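Local coordinates for protein serine hydrolase CCSP0084 (Cycloclasticus sp. P1, PDB 4I3F) that probably hydrolyses esters and carbon-carbon bonds of meta-cleavage products as a serine hydrolase in a bacterium that degrades polyaromatic hydrocarbons, at residues M148-A153 / V245-E250. Sequence-based numbering, arbitrary orientation.
Sequences MGPVGA and VTHARE
V245 opens the contact with its CG1 methyl, which reaches P150 CD at 4.4 Å, a light apolar touch. One residue on, the carbonyl oxygen of T246 accepts a nearly straight hydrogen bond from G149 N (2.9 Å, 169° at the hydrogen) and also takes a CA-H...O contact from M148 CA. T246 OG1, set between its own backbone N and carbonyl carbon (chi1 66°), lies 3.4 Å from M148 CG, while its hydrogen bond goes to L147 O. M148 and T246 pair as a parallel bridge, their CA atoms 4.7 Å apart, and send their side chains to the same face of the sheet, where both touch F289 of helix 286-298. Here strands 142-148 and 243-248 run as neighbours in the central sheet of the alpha/beta hydrolase fold, and the first strand gives way to a loop at G149, whose positive phi (50°) favours glycine. H247 lays its imidazole obliquely beside the start of this loop, ND1 buried without a hydrogen-bond partner in the model, 3.5 Å from G149 CA and 4.0 Å from P150 CD. Its NE2 is hydrogen-bonded to I254 O; an alanine here would probably leave that carbonyl without its mate and open a gap beside G149 and P150.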
# COMPACT_ATOMS: atom_id res chain seq x y z
N MET A 148 -2.27 4.21 -5.47
CA MET A 148 -1.35 5.31 -5.23
C MET A 148 0.05 4.78 -5.46
O MET A 148 0.57 4.00 -4.66
CB MET A 148 -1.47 5.82 -3.79
CG MET A 148 -0.84 7.18 -3.58
SD MET A 148 -0.47 7.50 -1.83
CE MET A 148 0.95 6.44 -1.59
N GLY A 149 0.65 5.18 -6.57
CA GLY A 149 1.98 4.70 -6.95
C GLY A 149 2.09 3.20 -6.90
O GLY A 149 3.00 2.66 -6.27
N PRO A 150 1.18 2.49 -7.58
CA PRO A 150 1.11 1.04 -7.44
C PRO A 150 2.19 0.28 -8.20
O PRO A 150 2.63 0.72 -9.26
CB PRO A 150 -0.27 0.71 -8.05
CG PRO A 150 -0.43 1.73 -9.13
CD PRO A 150 0.19 3.00 -8.56
N VAL A 151 2.61 -0.86 -7.66
CA VAL A 151 3.32 -1.85 -8.47
C VAL A 151 2.26 -2.60 -9.26
O VAL A 151 1.07 -2.45 -8.99
CB VAL A 151 4.20 -2.80 -7.62
CG1 VAL A 151 5.30 -2.02 -6.92
CG2 VAL A 151 3.37 -3.57 -6.59
N GLY A 152 2.68 -3.40 -10.25
CA GLY A 152 1.72 -4.10 -11.08
C GLY A 152 1.95 -3.89 -12.56
O GLY A 152 1.41 -4.63 -13.38
N ALA A 153 2.74 -2.88 -12.91
CA ALA A 153 3.17 -2.66 -14.29
C ALA A 153 4.64 -3.07 -14.41
O ALA A 153 5.37 -3.03 -13.43
CB ALA A 153 2.99 -1.21 -14.67
N VAL A 245 -6.36 5.88 -10.41
CA VAL A 245 -4.93 5.66 -10.21
C VAL A 245 -4.29 7.01 -9.94
O VAL A 245 -4.37 7.92 -10.78
CB VAL A 245 -4.30 5.03 -11.45
CG1 VAL A 245 -2.78 4.86 -11.26
CG2 VAL A 245 -4.98 3.69 -11.77
N THR A 246 -3.66 7.16 -8.78
CA THR A 246 -2.95 8.39 -8.45
C THR A 246 -1.46 8.11 -8.44
O THR A 246 -1.04 7.01 -8.11
CB THR A 246 -3.38 8.99 -7.11
OG1 THR A 246 -3.01 8.12 -6.03
CG2 THR A 246 -4.90 9.20 -7.09
N HIS A 247 -0.67 9.10 -8.82
CA HIS A 247 0.77 8.90 -8.88
C HIS A 247 1.49 10.22 -8.73
O HIS A 247 1.01 11.26 -9.18
CB HIS A 247 1.16 8.28 -10.22
CG HIS A 247 2.35 7.37 -10.14
ND1 HIS A 247 2.23 6.00 -10.16
CD2 HIS A 247 3.68 7.63 -10.07
CE1 HIS A 247 3.43 5.45 -10.08
NE2 HIS A 247 4.33 6.42 -10.03
N ALA A 248 2.67 10.18 -8.11
CA ALA A 248 3.50 11.37 -8.00
C ALA A 248 4.36 11.50 -9.24
O ALA A 248 5.02 10.54 -9.64
CB ALA A 248 4.38 11.26 -6.79
N ARG A 249 4.38 12.70 -9.83
CA ARG A 249 5.17 12.90 -11.04
C ARG A 249 6.63 12.56 -10.80
O ARG A 249 7.27 11.91 -11.63
CB ARG A 249 5.02 14.34 -11.55
CG ARG A 249 5.71 14.59 -12.88
CD ARG A 249 5.50 16.03 -13.37
NE ARG A 249 6.11 17.00 -12.45
CZ ARG A 249 5.91 18.31 -12.51
NH1 ARG A 249 5.14 18.83 -13.45
NH2 ARG A 249 6.49 19.12 -11.63
N GLU A 250 7.15 12.98 -9.64
CA GLU A 250 8.56 12.77 -9.31
C GLU A 250 8.83 11.51 -8.47
O GLU A 250 9.86 11.44 -7.80
CB GLU A 250 9.11 14.00 -8.57
CG GLU A 250 9.18 15.28 -9.40
CD GLU A 250 7.88 16.06 -9.45
OE1 GLU A 250 6.88 15.62 -8.87
OE2 GLU A 250 7.87 17.15 -10.07